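Local coordinates for dehydrogenase (Chromobacterium violaceum, PDB 3Q2I), which probably oxidises C3 of the sugar in UDP-N-acetylglucosaminuronic acid with NAD, an early step toward 2,3-diacetamido-2,3-dideoxy-D-mannuronic acid, at residues 132-145 with 192-204. Numbering follows the deposited sequence.
With NAI (1,4-dihydronicotinamide adenine dinucleotide), chain B.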
loop_
_atom_site.group_PDB
_atom_site.type_symbol
_atom_site.label_atom_id
_atom_site.label_comp_id
_atom_site.label_asym_id
_atom_site.label_seq_id
_atom_site.Cartn_x
_atom_site.Cartn_y
_atom_site.Cartn_z
ATOM N N VAL A 132 18.369 -12.390 -31.645
ATOM C CA VAL A 132 19.816 -12.530 -31.624
ATOM C C VAL A 132 20.384 -12.441 -30.235
ATOM O O VAL A 132 20.429 -11.345 -29.672
ATOM C CB VAL A 132 20.477 -11.479 -32.535
ATOM C CG1 VAL A 132 21.972 -11.640 -32.443
ATOM C CG2 VAL A 132 19.935 -11.534 -33.948
ATOM N N LYS A 133 20.799 -13.564 -29.685
ATOM C CA LYS A 133 21.560 -13.643 -28.427
ATOM C C LYS A 133 22.878 -14.383 -28.720
ATOM O O LYS A 133 23.097 -15.547 -28.339
ATOM C CB LYS A 133 20.735 -14.373 -27.357
ATOM C CG LYS A 133 19.552 -13.573 -26.823
ATOM C CD LYS A 133 18.680 -14.373 -25.854
ATOM C CE LYS A 133 17.464 -13.540 -25.410
ATOM N NZ LYS A 133 17.977 -12.631 -24.315
ATOM N N GLN A 134 23.790 -13.648 -29.338
ATOM C CA GLN A 134 24.977 -14.296 -29.908
ATOM C C GLN A 134 26.031 -14.628 -28.860
ATOM O O GLN A 134 26.941 -15.427 -29.112
ATOM C CB GLN A 134 25.477 -13.470 -31.098
ATOM C CG GLN A 134 26.414 -12.316 -30.771
ATOM C CD GLN A 134 25.704 -11.128 -30.197
ATOM O OE1 GLN A 134 24.481 -11.124 -30.073
ATOM N NE2 GLN A 134 26.464 -10.084 -29.894
ATOM N N ASN A 135 25.935 -14.053 -27.667
ATOM C CA ASN A 135 26.931 -14.316 -26.611
ATOM C C ASN A 135 26.845 -15.672 -25.918
ATOM O O ASN A 135 27.787 -16.117 -25.265
ATOM C CB ASN A 135 26.833 -13.208 -25.535
ATOM C CG ASN A 135 28.092 -12.375 -25.381
ATOM O OD1 ASN A 135 28.846 -12.157 -26.338
ATOM N ND2 ASN A 135 28.280 -11.806 -24.170
ATOM N N ARG A 136 25.668 -16.302 -25.979
ATOM C CA ARG A 136 25.399 -17.550 -25.284
ATOM C C ARG A 136 26.386 -18.633 -25.736
ATOM O O ARG A 136 26.738 -19.493 -24.955
ATOM C CB ARG A 136 23.984 -18.044 -25.599
ATOM C CG ARG A 136 22.885 -17.250 -24.888
ATOM C CD ARG A 136 21.621 -18.073 -24.935
ATOM N NE ARG A 136 20.594 -17.297 -24.221
ATOM C CZ ARG A 136 19.340 -17.721 -24.113
ATOM N NH1 ARG A 136 18.975 -18.879 -24.666
ATOM N NH2 ARG A 136 18.423 -16.987 -23.480
ATOM N N ARG A 137 26.819 -18.550 -26.990
ATOM C CA ARG A 137 27.750 -19.592 -27.464
ATOM C C ARG A 137 29.210 -19.271 -27.199
ATOM O O ARG A 137 30.089 -20.052 -27.566
ATOM C CB ARG A 137 27.494 -19.940 -28.931
ATOM C CG ARG A 137 26.258 -20.812 -29.135
ATOM C CD ARG A 137 26.585 -22.290 -28.946
ATOM N NE ARG A 137 25.376 -23.093 -28.753
ATOM C CZ ARG A 137 25.352 -24.413 -28.594
ATOM N NH1 ARG A 137 26.475 -25.117 -28.593
ATOM N NH2 ARG A 137 24.189 -25.036 -28.440
ATOM N N ASN A 138 29.489 -18.188 -26.478
ATOM C CA ASN A 138 30.857 -17.960 -26.035
ATOM C C ASN A 138 31.363 -19.156 -25.233
ATOM O O ASN A 138 30.617 -19.782 -24.492
ATOM C CB ASN A 138 30.933 -16.678 -25.202
ATOM C CG ASN A 138 30.746 -15.435 -26.046
ATOM O OD1 ASN A 138 30.406 -15.507 -27.220
ATOM N ND2 ASN A 138 30.979 -14.255 -25.446
ATOM N N ALA A 139 32.641 -19.492 -25.385
ATOM C CA ALA A 139 33.175 -20.658 -24.711
ATOM C C ALA A 139 33.048 -20.686 -23.192
ATOM O O ALA A 139 32.704 -21.719 -22.620
ATOM C CB ALA A 139 34.612 -20.913 -25.161
ATOM N N THR A 140 33.339 -19.561 -22.538
ATOM C CA THR A 140 33.164 -19.486 -21.100
ATOM C C THR A 140 31.719 -19.741 -20.650
ATOM O O THR A 140 31.474 -20.522 -19.735
ATOM C CB THR A 140 33.646 -18.158 -20.530
ATOM O OG1 THR A 140 33.036 -17.088 -21.248
ATOM C CG2 THR A 140 35.161 -18.000 -20.690
ATOM N N LEU A 141 30.790 -19.129 -21.375
ATOM C CA LEU A 141 29.352 -19.176 -21.051
ATOM C C LEU A 141 28.784 -20.548 -21.358
ATOM O O LEU A 141 27.999 -21.064 -20.583
ATOM C CB LEU A 141 28.586 -18.088 -21.805
ATOM C CG LEU A 141 28.945 -16.685 -21.298
ATOM C CD1 LEU A 141 28.137 -15.625 -22.008
ATOM C CD2 LEU A 141 28.785 -16.566 -19.770
ATOM N N GLN A 142 29.290 -21.200 -22.413
ATOM C CA GLN A 142 28.990 -22.615 -22.628
ATOM C C GLN A 142 29.455 -23.571 -21.549
ATOM O O GLN A 142 28.692 -24.442 -21.129
ATOM C CB GLN A 142 29.491 -23.037 -24.014
ATOM C CG GLN A 142 28.559 -22.561 -25.123
ATOM C CD GLN A 142 27.147 -23.135 -25.046
ATOM O OE1 GLN A 142 26.987 -24.344 -24.971
ATOM N NE2 GLN A 142 26.115 -22.276 -25.057
ATOM N N LEU A 143 30.672 -23.412 -21.043
ATOM C CA LEU A 143 31.075 -24.253 -19.928
ATOM C C LEU A 143 30.208 -24.064 -18.686
ATOM O O LEU A 143 29.875 -25.029 -18.012
ATOM C CB LEU A 143 32.536 -23.988 -19.522
ATOM C CG LEU A 143 33.582 -24.753 -20.341
ATOM C CD1 LEU A 143 35.001 -24.179 -20.091
ATOM C CD2 LEU A 143 33.501 -26.181 -19.879
ATOM N N LEU A 144 29.955 -22.803 -18.326
ATOM C CA LEU A 144 29.024 -22.484 -17.252
ATOM C C LEU A 144 27.693 -23.176 -17.510
ATOM O O LEU A 144 27.148 -23.821 -16.613
ATOM C CB LEU A 144 28.764 -20.965 -17.202
ATOM C CG LEU A 144 29.704 -20.124 -16.346
ATOM C CD1 LEU A 144 29.388 -18.644 -16.500
ATOM C CD2 LEU A 144 29.687 -20.575 -14.891
ATOM N N LYS A 145 27.144 -23.013 -18.708
ATOM C CA LYS A 145 25.858 -23.651 -18.972
ATOM C C LYS A 145 25.918 -25.176 -18.782
ATOM O O LYS A 145 25.021 -25.804 -18.197
ATOM C CB LYS A 145 25.336 -23.285 -20.361
ATOM C CG LYS A 145 23.979 -23.918 -20.684
ATOM C CD LYS A 145 22.800 -23.348 -19.862
ATOM C CE LYS A 145 21.441 -23.871 -20.367
ATOM N NZ LYS A 145 20.259 -23.411 -19.570
ATOM N N ALA A 192 24.049 -3.824 -21.063
ATOM C CA ALA A 192 24.275 -5.060 -20.342
ATOM C C ALA A 192 23.257 -6.177 -20.625
ATOM O O ALA A 192 23.140 -7.115 -19.829
ATOM C CB ALA A 192 24.332 -4.733 -18.831
ATOM N N SER A 193 22.463 -6.079 -21.697
ATOM C CA SER A 193 21.390 -7.026 -21.901
ATOM C C SER A 193 21.858 -8.476 -22.031
ATOM O O SER A 193 21.118 -9.366 -21.656
ATOM C CB SER A 193 20.462 -6.632 -23.056
ATOM O OG SER A 193 21.266 -6.540 -24.205
ATOM N N HIS A 194 23.061 -8.696 -22.535
ATOM C CA HIS A 194 23.574 -10.073 -22.656
ATOM C C HIS A 194 23.925 -10.672 -21.297
ATOM O O HIS A 194 24.167 -11.869 -21.182
ATOM C CB HIS A 194 24.798 -10.140 -23.606
ATOM C CG HIS A 194 24.508 -9.804 -25.042
ATOM N ND1 HIS A 194 23.714 -10.591 -25.845
ATOM C CD2 HIS A 194 25.015 -8.847 -25.854
ATOM C CE1 HIS A 194 23.658 -10.076 -27.063
ATOM N NE2 HIS A 194 24.445 -9.016 -27.097
ATOM N N TYR A 195 24.045 -9.814 -20.276
ATOM C CA TYR A 195 24.299 -10.259 -18.914
ATOM C C TYR A 195 22.981 -10.445 -18.164
ATOM O O TYR A 195 22.847 -11.400 -17.402
ATOM C CB TYR A 195 25.221 -9.270 -18.184
ATOM C CG TYR A 195 26.607 -9.195 -18.797
ATOM C CD1 TYR A 195 27.710 -9.801 -18.194
ATOM C CD2 TYR A 195 26.811 -8.474 -19.962
ATOM C CE1 TYR A 195 28.963 -9.730 -18.780
ATOM C CE2 TYR A 195 28.080 -8.415 -20.569
ATOM C CZ TYR A 195 29.134 -9.061 -19.958
ATOM O OH TYR A 195 30.390 -9.039 -20.585
ATOM N N VAL A 196 22.003 -9.572 -18.409
ATOM C CA VAL A 196 20.651 -9.812 -17.889
ATOM C C VAL A 196 20.183 -11.184 -18.348
ATOM O O VAL A 196 19.536 -11.941 -17.599
ATOM C CB VAL A 196 19.611 -8.706 -18.322
ATOM C CG1 VAL A 196 18.210 -9.121 -17.834
ATOM C CG2 VAL A 196 20.074 -7.364 -17.740
ATOM N N ASP A 197 20.520 -11.502 -19.611
ATOM C CA ASP A 197 20.123 -12.778 -20.178
ATOM C C ASP A 197 20.589 -13.946 -19.320
ATOM O O ASP A 197 19.949 -14.993 -19.311
ATOM C CB ASP A 197 20.721 -12.909 -21.579
ATOM C CG ASP A 197 20.299 -14.155 -22.297
ATOM O OD1 ASP A 197 19.091 -14.400 -22.404
ATOM O OD2 ASP A 197 21.202 -14.869 -22.802
ATOM N N LEU A 198 21.747 -13.818 -18.670
ATOM C CA LEU A 198 22.262 -14.966 -17.920
ATOM C C LEU A 198 21.403 -15.347 -16.717
ATOM O O LEU A 198 21.539 -16.419 -16.143
ATOM C CB LEU A 198 23.689 -14.663 -17.389
ATOM C CG LEU A 198 24.672 -14.209 -18.510
ATOM C CD1 LEU A 198 25.964 -13.775 -17.920
ATOM C CD2 LEU A 198 24.809 -15.306 -19.590
ATOM N N LEU A 199 20.638 -14.370 -16.215
ATOM C CA LEU A 199 19.910 -14.616 -14.979
ATOM C C LEU A 199 18.918 -15.766 -15.086
ATOM O O LEU A 199 18.911 -16.645 -14.224
ATOM C CB LEU A 199 19.282 -13.299 -14.493
ATOM C CG LEU A 199 20.217 -12.124 -14.223
ATOM C CD1 LEU A 199 19.496 -10.816 -13.828
ATOM C CD2 LEU A 199 21.191 -12.537 -13.120
ATOM N N ASP A 200 18.037 -15.753 -16.073
ATOM C CA ASP A 200 17.149 -16.868 -16.295
ATOM C C ASP A 200 17.868 -18.035 -17.024
ATOM O O ASP A 200 17.681 -19.191 -16.633
ATOM C CB ASP A 200 15.944 -16.403 -17.142
ATOM C CG ASP A 200 14.944 -17.526 -17.383
ATOM O OD1 ASP A 200 15.160 -18.336 -18.324
ATOM O OD2 ASP A 200 14.024 -17.736 -16.578
ATOM N N TRP A 201 18.738 -17.724 -17.995
ATOM C CA TRP A 201 19.296 -18.792 -18.870
ATOM C C TRP A 201 20.245 -19.657 -18.055
ATOM O O TRP A 201 20.171 -20.887 -18.157
ATOM C CB TRP A 201 20.063 -18.137 -20.009
ATOM C CG TRP A 201 20.754 -19.148 -20.880
ATOM C CD1 TRP A 201 20.166 -20.181 -21.556
ATOM C CD2 TRP A 201 22.150 -19.151 -21.241
ATOM N NE1 TRP A 201 21.142 -20.878 -22.252
ATOM C CE2 TRP A 201 22.356 -20.266 -22.079
ATOM C CE3 TRP A 201 23.239 -18.343 -20.919
ATOM C CZ2 TRP A 201 23.620 -20.587 -22.606
ATOM C CZ3 TRP A 201 24.484 -18.652 -21.448
ATOM C CH2 TRP A 201 24.658 -19.766 -22.281
ATOM N N LEU A 202 21.100 -19.063 -17.218
ATOM C CA LEU A 202 22.019 -19.912 -16.444
ATOM C C LEU A 202 21.392 -20.307 -15.139
ATOM O O LEU A 202 21.516 -21.458 -14.749
ATOM C CB LEU A 202 23.360 -19.270 -16.130
ATOM C CG LEU A 202 24.236 -18.955 -17.343
ATOM C CD1 LEU A 202 25.502 -18.269 -16.865
ATOM C CD2 LEU A 202 24.591 -20.321 -17.998
ATOM N N ILE A 203 20.800 -19.361 -14.398
ATOM C CA ILE A 203 20.450 -19.700 -13.029
ATOM C C ILE A 203 19.053 -20.282 -12.845
ATOM O O ILE A 203 18.831 -21.101 -11.963
ATOM C CB ILE A 203 20.692 -18.506 -12.021
ATOM C CG1 ILE A 203 21.993 -17.783 -12.348
ATOM C CG2 ILE A 203 20.389 -18.838 -10.546
ATOM C CD1 ILE A 203 23.277 -18.585 -12.108
ATOM N N GLY A 204 18.120 -19.891 -13.708
ATOM C CA GLY A 204 16.787 -20.490 -13.654
ATOM C C GLY A 204 15.684 -19.449 -13.400
ATOM O O GLY A 204 15.925 -18.240 -13.448
HETATM P PA NAI B . 22.459 2.412 -35.712
HETATM O O1A NAI B . 21.902 3.714 -35.303
HETATM O O2A NAI B . 24.002 2.306 -36.092
HETATM O O5B NAI B . 21.684 1.756 -36.922
HETATM C C5B NAI B . 20.551 2.513 -37.244
HETATM C C4B NAI B . 20.074 2.085 -38.625
HETATM O O4B NAI B . 18.650 1.923 -38.742
HETATM C C3B NAI B . 20.440 3.414 -39.287
HETATM O O3B NAI B . 21.230 3.193 -40.465
HETATM C C2B NAI B . 19.102 4.152 -39.459
HETATM O O2B NAI B . 19.064 5.061 -40.552
HETATM C C1B NAI B . 18.208 2.913 -39.708
HETATM N N9A NAI B . 16.795 3.179 -39.577
HETATM C C8A NAI B . 16.182 3.896 -38.578
HETATM N N7A NAI B . 14.893 3.852 -38.768
HETATM C C5A NAI B . 14.589 3.030 -39.828
HETATM C C6A NAI B . 13.410 2.628 -40.490
HETATM N N6A NAI B . 12.158 3.020 -40.064
HETATM N N1A NAI B . 13.518 1.831 -41.566
HETATM C C2A NAI B . 14.709 1.459 -41.990
HETATM N N3A NAI B . 15.865 1.800 -41.425
HETATM C C4A NAI B . 15.821 2.615 -40.349
HETATM O O3 NAI B . 22.206 1.384 -34.522
HETATM P PN NAI B . 22.896 0.028 -34.243
HETATM O O1N NAI B . 23.972 0.171 -33.204
HETATM O O2N NAI B . 23.289 -0.778 -35.504
HETATM O O5D NAI B . 21.860 -0.815 -33.312
HETATM C C5D NAI B . 20.908 -1.439 -34.142
HETATM C C4D NAI B . 20.116 -2.494 -33.376
HETATM O O4D NAI B . 21.071 -3.526 -33.077
HETATM C C3D NAI B . 19.620 -2.044 -31.972
HETATM O O3D NAI B . 18.413 -2.770 -31.726
HETATM C C2D NAI B . 20.700 -2.569 -31.020
HETATM O O2D NAI B . 20.176 -2.907 -29.738
HETATM C C1D NAI B . 21.190 -3.876 -31.710
HETATM N N1N NAI B . 22.546 -4.231 -31.358
HETATM C C2N NAI B . 22.808 -5.457 -30.957
HETATM C C3N NAI B . 24.083 -5.848 -30.530
HETATM C C7N NAI B . 24.369 -7.239 -30.113
HETATM O O7N NAI B . 25.259 -7.581 -29.356
HETATM N N7N NAI B . 23.596 -8.261 -30.587
HETATM C C4N NAI B . 25.066 -4.842 -30.450
HETATM C C5N NAI B . 24.770 -3.599 -30.982
HETATM C C6N NAI B . 23.505 -3.301 -31.422
HETATM O O HOH W 1 23.698 -13.287 -25.906
HETATM O O HOH W 2 27.051 -11.967 -21.374
#
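Asp-197 OD1 is gripped by two cationic side chains, Lys-133 NZ at 2.8 Å and Arg-136 NH2 at 2.9 Å. Arg-136 comes to the carboxylate side-on: NE bonds OD2 while NH2 bonds OD1, both to syn lone pairs and nearly straight, the two planes 11° apart. Lys-133 instead reaches OD1 from above the carboxylate plane, its extended chain bending only at the last torsion (chi4 -81°). Arg-136 NH2 has a second salt bridge to Glu-327, and Lys-133 NZ a hydrogen bond to Ser-331.

The same guanidinium lies flat on the Trp-201 indole, centres 3.9 Å apart, with Arg-136 CD over the ring as well. Lys-145 covers the opposite face with CD, and its NZ runs past the ring, an off-centre cation-pi contact, to bond Trp-201 O at 2.9 Å. Chi1 of 175° turns the indole away from its own backbone N and in between the two cationic chains. Gln-142 NE2 meets the indole edge while donating to Arg-136 O. Beside it, Leu-141 packs on Leu-198, and Leu-144 on Leu-202, joining helix 139-145 to helix 193-203.

Toward the Rossmann domain, His-194 NE2 and Gln-134 NE2 both donate to O7N of the nicotinamide amide, each at 2.8 Å, and Gln-134 OE1 accepts from N7N at 3.0 Å. The Gln-134 amide plane stands roughly perpendicular to the imidazole ring, OE1 lying 3.3 Å from His-194 CE1. A water links His-194 ND1 to Asn-135 N. His-194 also touches the UDP-sugar, as do Asn-135 and Tyr-195, which places the histidine between cofactor and substrate. The paired amide bonds fix the rotation of the carboxamide; the bound cofactor is the reduced form, and in the oxidised one the same grip probably helps orient the nicotinamide ring to accept hydride from the sugar.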